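Local atomic coordinates of hypothetical protein YCHN (Escherichia coli, PDB entry 1JX7), a protein that is of unknown function but assembles into a homohexamer, a dimer of trimers, and belongs to the DsrE/DsrF-like family. Residues G10-S15 / V46-R51; R51-K54 / N60-Q63; T80-D83 / I87-L90. All blocks are in the same frame, centred on the assembly; numbering follows the deposited sequence.

Interaction 1: G10-S15 / V46-R51; sequences GAPYGS and VTAGLR
Pro12 turns CB and CD of its ring to Ala48 and Thr47, joining two loops of the parallel alpha/beta fold that follow the neighbouring strands 3-8 and 36-41. Residues 46-49 belong to a 3-10 segment that begins earlier in the chain, and the ring carbons are divided between two of its residues. CB of Pro12 lies 4.1 Å from CB of Ala48, while CD faces the hydroxyl of Thr47, 3.3 Å from OG1. With chi1 at 62°, OG1 of Thr47 sits between its own backbone N and carbonyl carbon and makes a weak hydrogen bond to the carbonyl of Asp44. The same rotation leaves CG2 beside the backbone N, and the side chain packs on Ile87. Leu18 of helix 17-31 and Ile61 of helix 61-70 also touch both Pro12 and Ala48, burying this apolar junction. At the subunit interface Thr47 meets Thr47 of a second subunit. The loop carrying Pro12 is folded by its own bonds: the backbone N of Gly14 reaches O of Pro12, and OG of Ser15, swung back by a chi1 of 66°, donates to O of Ala11 at 2.7 Å, arriving 29° off the carbonyl plane.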
loop_
_atom_site.group_PDB
_atom_site.type_symbol
_atom_site.label_atom_id
_atom_site.label_comp_id
_atom_site.label_asym_id
_atom_site.label_seq_id
_atom_site.Cartn_x
_atom_site.Cartn_y
_atom_site.Cartn_z
ATOM N N GLY A 10 5.741 3.866 7.479
ATOM C CA GLY A 10 4.342 3.620 7.770
ATOM C C GLY A 10 3.560 4.491 8.751
ATOM O O GLY A 10 4.064 4.884 9.803
ATOM N N ALA A 11 2.313 4.770 8.396
ATOM C CA ALA A 11 1.428 5.560 9.250
ATOM C C ALA A 11 1.019 4.685 10.425
ATOM O O ALA A 11 0.723 3.498 10.246
ATOM C CB ALA A 11 0.185 6.006 8.474
ATOM N N PRO A 12 1.004 5.251 11.635
ATOM C CA PRO A 12 0.622 4.477 12.822
ATOM C C PRO A 12 -0.760 3.860 12.668
ATOM O O PRO A 12 -1.638 4.455 12.044
ATOM C CB PRO A 12 0.635 5.526 13.941
ATOM C CG PRO A 12 1.609 6.538 13.455
ATOM C CD PRO A 12 1.332 6.643 11.990
ATOM N N TYR A 13 -0.965 2.673 13.211
ATOM C CA TYR A 13 -2.262 1.993 13.224
ATOM C C TYR A 13 -2.949 1.634 11.919
ATOM O O TYR A 13 -3.694 0.663 11.870
ATOM C CB TYR A 13 -3.255 2.848 13.977
ATOM C CG TYR A 13 -2.813 3.156 15.358
ATOM C CD1 TYR A 13 -2.816 2.175 16.343
ATOM C CD2 TYR A 13 -2.372 4.438 15.708
ATOM C CE1 TYR A 13 -2.374 2.442 17.646
ATOM C CE2 TYR A 13 -1.927 4.719 17.004
ATOM C CZ TYR A 13 -1.927 3.715 17.969
ATOM O OH TYR A 13 -1.499 4.000 19.243
ATOM N N GLY A 14 -2.702 2.410 10.895
ATOM C CA GLY A 14 -3.344 2.138 9.634
ATOM C C GLY A 14 -2.590 0.994 8.984
ATOM O O GLY A 14 -3.187 0.128 8.347
ATOM N N SER A 15 -1.300 1.030 9.160
ATOM C CA SER A 15 -0.415 0.006 8.618
ATOM C C SER A 15 -0.045 -0.976 9.712
ATOM O O SER A 15 -0.566 -0.922 10.826
ATOM C CB SER A 15 0.867 0.646 8.050
ATOM O OG SER A 15 1.681 1.243 9.065
ATOM N N VAL A 46 5.565 9.699 10.927
ATOM C CA VAL A 46 5.850 10.876 11.719
ATOM C C VAL A 46 4.746 11.326 12.662
ATOM O O VAL A 46 5.015 11.955 13.686
ATOM C CB VAL A 46 6.261 12.039 10.777
ATOM C CG1 VAL A 46 6.037 13.369 11.441
ATOM C CG2 VAL A 46 7.730 11.881 10.406
ATOM N N THR A 47 3.490 11.013 12.320
ATOM C CA THR A 47 2.375 11.398 13.178
ATOM C C THR A 47 2.395 10.533 14.433
ATOM O O THR A 47 1.767 10.879 15.439
ATOM C CB THR A 47 1.002 11.253 12.433
ATOM O OG1 THR A 47 0.779 9.889 12.062
ATOM C CG2 THR A 47 0.975 12.095 11.182
ATOM N N ALA A 48 3.142 9.430 14.370
ATOM C CA ALA A 48 3.293 8.506 15.497
ATOM C C ALA A 48 3.912 9.188 16.727
ATOM O O ALA A 48 3.874 8.660 17.847
ATOM C CB ALA A 48 4.157 7.344 15.076
ATOM N N GLY A 49 4.489 10.368 16.511
ATOM C CA GLY A 49 5.104 11.076 17.608
ATOM C C GLY A 49 4.148 11.932 18.425
ATOM O O GLY A 49 4.558 12.521 19.429
ATOM N N LEU A 50 2.884 12.013 18.022
ATOM C CA LEU A 50 1.950 12.834 18.781
ATOM C C LEU A 50 1.661 12.235 20.131
ATOM O O LEU A 50 1.711 11.022 20.310
ATOM C CB LEU A 50 0.646 13.030 18.016
ATOM C CG LEU A 50 0.770 13.931 16.790
ATOM C CD1 LEU A 50 -0.578 14.033 16.114
ATOM C CD2 LEU A 50 1.284 15.295 17.192
ATOM N N ARG A 51 1.355 13.109 21.082
ATOM C CA ARG A 51 1.062 12.677 22.444
ATOM C C ARG A 51 -0.446 12.494 22.591
ATOM O O ARG A 51 -1.222 13.001 21.774
ATOM C CB ARG A 51 1.569 13.737 23.434
ATOM C CG ARG A 51 1.708 13.225 24.855
ATOM C CD ARG A 51 1.600 14.333 25.888
ATOM N NE ARG A 51 2.892 14.715 26.444
ATOM C CZ ARG A 51 3.902 15.181 25.723
ATOM N NH1 ARG A 51 3.785 15.308 24.407
ATOM N NH2 ARG A 51 5.035 15.531 26.326
#

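Interaction 2: R51-K54 / N60-Q63; sequences RGQK and NIQQ
Gln53 and Gln62 lie across one another, and the planes of their terminal amides are turned 67° apart. The touching is done mainly by the chain of Gln53 and the first methylenes of Gln62: CB of Gln53 is 3.7 Å from CB of Gln62, and the amide end of Gln53 continues over the same group, bringing NE2 within 3.5 Å of CG of Gln62. CG of Gln53 stands beside its backbone N (chi1 -61°) and the chain is extended beyond it (chi2 178°), which carries the amide alongside the first turn of helix 61-70. There OE1 of Gln53 lies 3.7 Å from CB of Ile61.

The polar end of Gln53 is gripped on both branches. NE2 donates to the carbonyls of Leu50 and Ala48, and OE1 accepts from the hydroxyl of Tyr13, whose oxygen in turn accepts from N of Ile61. These bonds fix the rotation of the amide and satisfy it within a buried setting. Replacing Gln53 by alanine would probably leave those two carbonyls and the Tyr13 hydroxyl without this partner and open a gap over the methylenes of Gln62.

The end of the Gln62 side chain lies close to the backbone of Gly52 and Gln53. Gly52 has a positive phi, where a CB would be pressed against the carbonyl oxygen of Arg51. Further out, Arg51 NH1 bonds to O of Leu92, and Lys54 NZ forms a long, weak ion pair with Asp83 of a second subunit.

With Asn60 at the N-cap position of helix 61-70, the arrangement packs a loop against the start of a helix, within the beta-alpha-beta crossover that links the parallel strands 36-41 and 75-78.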
loop_
_atom_site.group_PDB
_atom_site.type_symbol
_atom_site.label_atom_id
_atom_site.label_comp_id
_atom_site.label_asym_id
_atom_site.label_seq_id
_atom_site.Cartn_x
_atom_site.Cartn_y
_atom_site.Cartn_z
ATOM N N ARG A 51 1.355 13.109 21.082
ATOM C CA ARG A 51 1.062 12.677 22.444
ATOM C C ARG A 51 -0.446 12.494 22.591
ATOM O O ARG A 51 -1.222 13.001 21.774
ATOM C CB ARG A 51 1.569 13.737 23.434
ATOM C CG ARG A 51 1.708 13.225 24.855
ATOM C CD ARG A 51 1.600 14.333 25.888
ATOM N NE ARG A 51 2.892 14.715 26.444
ATOM C CZ ARG A 51 3.902 15.181 25.723
ATOM N NH1 ARG A 51 3.785 15.308 24.407
ATOM N NH2 ARG A 51 5.035 15.531 26.326
ATOM N N GLY A 52 -0.862 11.757 23.619
ATOM C CA GLY A 52 -2.279 11.557 23.867
ATOM C C GLY A 52 -2.964 10.433 23.108
ATOM O O GLY A 52 -4.190 10.369 23.064
ATOM N N GLN A 53 -2.172 9.547 22.504
ATOM C CA GLN A 53 -2.730 8.432 21.761
ATOM C C GLN A 53 -3.440 7.526 22.750
ATOM O O GLN A 53 -2.860 7.101 23.754
ATOM C CB GLN A 53 -1.618 7.662 21.033
ATOM C CG GLN A 53 -0.877 8.525 20.030
ATOM C CD GLN A 53 0.249 7.798 19.324
ATOM O OE1 GLN A 53 0.052 6.727 18.749
ATOM N NE2 GLN A 53 1.437 8.398 19.353
ATOM N N LYS A 54 -4.713 7.247 22.477
ATOM C CA LYS A 54 -5.473 6.393 23.366
ATOM C C LYS A 54 -6.496 5.571 22.618
ATOM O O LYS A 54 -7.685 5.885 22.610
ATOM C CB LYS A 54 -6.130 7.239 24.466
ATOM C CG LYS A 54 -6.643 8.590 24.009
ATOM C CD LYS A 54 -8.029 8.507 23.378
ATOM C CE LYS A 54 -9.091 8.004 24.381
ATOM N NZ LYS A 54 -10.475 7.928 23.809
ATOM N N ASN A 60 -0.646 0.102 21.292
ATOM C CA ASN A 60 -0.530 1.527 21.512
ATOM C C ASN A 60 0.876 2.008 21.162
ATOM O O ASN A 60 1.814 1.881 21.950
ATOM C CB ASN A 60 -0.847 1.861 22.960
ATOM C CG ASN A 60 -0.953 3.341 23.199
ATOM O OD1 ASN A 60 -2.017 3.931 23.048
ATOM N ND2 ASN A 60 0.167 3.958 23.550
ATOM N N ILE A 61 1.000 2.562 19.964
ATOM C CA ILE A 61 2.255 3.056 19.454
ATOM C C ILE A 61 2.922 4.058 20.380
ATOM O O ILE A 61 4.162 4.109 20.482
ATOM C CB ILE A 61 2.015 3.623 18.074
ATOM C CG1 ILE A 61 1.822 2.447 17.112
ATOM C CG2 ILE A 61 3.144 4.526 17.645
ATOM C CD1 ILE A 61 1.029 2.780 15.886
ATOM N N GLN A 62 2.117 4.841 21.086
ATOM C CA GLN A 62 2.687 5.822 21.994
ATOM C C GLN A 62 3.520 5.118 23.048
ATOM O O GLN A 62 4.660 5.496 23.296
ATOM C CB GLN A 62 1.576 6.607 22.665
ATOM C CG GLN A 62 1.911 8.055 22.823
ATOM C CD GLN A 62 1.335 8.648 24.072
ATOM O OE1 GLN A 62 1.867 8.455 25.159
ATOM N NE2 GLN A 62 0.230 9.369 23.932
ATOM N N GLN A 63 2.950 4.081 23.665
ATOM C CA GLN A 63 3.626 3.310 24.706
ATOM C C GLN A 63 4.909 2.650 24.219
ATOM O O GLN A 63 5.902 2.623 24.945
ATOM C CB GLN A 63 2.704 2.227 25.271
ATOM C CG GLN A 63 3.425 1.238 26.201
ATOM C CD GLN A 63 2.593 -0.002 26.526
ATOM O OE1 GLN A 63 1.687 0.037 27.361
ATOM N NE2 GLN A 63 2.898 -1.107 25.859
#

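Interaction 3: T80-D83 / I87-L90; sequences TCTD and ISTL
Ser88 points its side chain at helix 79-84 and lodges its hydroxyl between Thr82 and Asp83. From the start of that side chain, CB lies 3.4 Å from OD1 of Asp83 and 3.8 Å from OG1 of Thr82. Beyond it, a chi1 of -72° holds OG beside the backbone N of Ser88 and turns it to the helix, where it donates to OD1 of Asp83 at 2.5 Å. The hydroxyl comes from above the carboxylate, 58° out of its plane. OG1 of Thr82 is 2.7 Å from OG of Ser88 and has the carbonyl of Lys79, one turn earlier, as another acceptor for its proton.

The backbone also ties the two segments together. N of Ile87 donates to O of Thr82 at 2.9 Å and nearly straight, at 168°, and N of Ser88 adds a weak bond to the same oxygen. From Ile87 the chain then enters a type I turn that ends at Leu90, while Ile98 of strand 96-99 packs on both Thr82 and Ser88. Because Ser88 donates to Asp83, its hydroxyl could only accept from Thr82, whose single proton may go to Ser88 or to the carbonyl of Lys79.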
loop_
_atom_site.group_PDB
_atom_site.type_symbol
_atom_site.label_atom_id
_atom_site.label_comp_id
_atom_site.label_asym_id
_atom_site.label_seq_id
_atom_site.Cartn_x
_atom_site.Cartn_y
_atom_site.Cartn_z
ATOM N N THR A 80 11.102 17.927 7.315
ATOM C CA THR A 80 10.236 18.258 6.193
ATOM C C THR A 80 8.895 17.551 6.292
ATOM O O THR A 80 7.867 18.122 5.937
ATOM C CB THR A 80 10.895 17.901 4.839
ATOM O OG1 THR A 80 11.470 16.596 4.900
ATOM C CG2 THR A 80 11.966 18.922 4.503
ATOM N N CYS A 81 8.900 16.322 6.776
ATOM C CA CYS A 81 7.670 15.556 6.909
ATOM C C CYS A 81 6.730 16.150 7.954
ATOM O O CYS A 81 5.557 16.385 7.670
ATOM C CB CYS A 81 7.991 14.096 7.269
ATOM S SG CYS A 81 8.866 13.175 5.976
ATOM N N THR A 82 7.248 16.393 9.157
ATOM C CA THR A 82 6.439 16.947 10.233
ATOM C C THR A 82 5.872 18.316 9.884
ATOM O O THR A 82 4.734 18.632 10.245
ATOM C CB THR A 82 7.246 17.087 11.535
ATOM O OG1 THR A 82 8.278 18.057 11.365
ATOM C CG2 THR A 82 7.873 15.774 11.911
ATOM N N ASP A 83 6.660 19.148 9.186
ATOM C CA ASP A 83 6.193 20.474 8.805
ATOM C C ASP A 83 4.975 20.367 7.885
ATOM O O ASP A 83 3.996 21.095 8.035
ATOM C CB ASP A 83 7.282 21.265 8.078
ATOM C CG ASP A 83 8.498 21.512 8.945
ATOM O OD1 ASP A 83 8.350 22.001 10.080
ATOM O OD2 ASP A 83 9.624 21.226 8.475
ATOM N N ILE A 87 2.791 18.972 12.387
ATOM C CA ILE A 87 3.089 18.270 13.620
ATOM C C ILE A 87 4.332 18.853 14.274
ATOM O O ILE A 87 4.592 18.596 15.450
ATOM C CB ILE A 87 3.256 16.784 13.301
ATOM C CG1 ILE A 87 1.870 16.196 13.053
ATOM C CG2 ILE A 87 4.003 16.067 14.399
ATOM C CD1 ILE A 87 1.881 14.757 12.639
ATOM N N SER A 88 5.082 19.656 13.526
ATOM C CA SER A 88 6.296 20.275 14.038
ATOM C C SER A 88 6.115 21.025 15.361
ATOM O O SER A 88 6.937 20.885 16.265
ATOM C CB SER A 88 6.876 21.236 13.002
ATOM O OG SER A 88 7.451 20.532 11.917
ATOM N N THR A 89 5.048 21.816 15.468
ATOM C CA THR A 89 4.788 22.600 16.683
ATOM C C THR A 89 3.898 21.924 17.728
ATOM O O THR A 89 3.618 22.507 18.768
ATOM C CB THR A 89 4.144 23.971 16.360
ATOM O OG1 THR A 89 3.135 23.799 15.361
ATOM C CG2 THR A 89 5.197 24.969 15.884
ATOM N N LEU A 90 3.452 20.706 17.459
ATOM C CA LEU A 90 2.604 20.013 18.401
ATOM C C LEU A 90 3.438 19.351 19.488
ATOM O O LEU A 90 4.659 19.234 19.365
ATOM C CB LEU A 90 1.753 18.957 17.688
ATOM C CG LEU A 90 0.766 19.530 16.673
ATOM C CD1 LEU A 90 -0.226 18.451 16.283
ATOM C CD2 LEU A 90 0.026 20.714 17.271
#

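How the interactions relate
From the N terminus, strand 3-8 leads into the loop of residues 10-15, which meets residues 46-51 to close interaction 1 across helix 17-31 and strand 36-41. Interaction 2 begins at Arg51, where interaction 1 ends, and closes a much shorter loop at the start of helix 61-70; the two touch where CB of Pro12 packs on CD1 of Ile61. Interaction 3 follows in series, closing the short connection at the end of helix 79-84, so none nests in or crosses another. Its centre is about 17 Å from that of interaction 2, but it meets interaction 1 through Val46, Thr47 and Leu50. Residues 46-51 thus touch the segments of both others, and all three contacts border a second subunit.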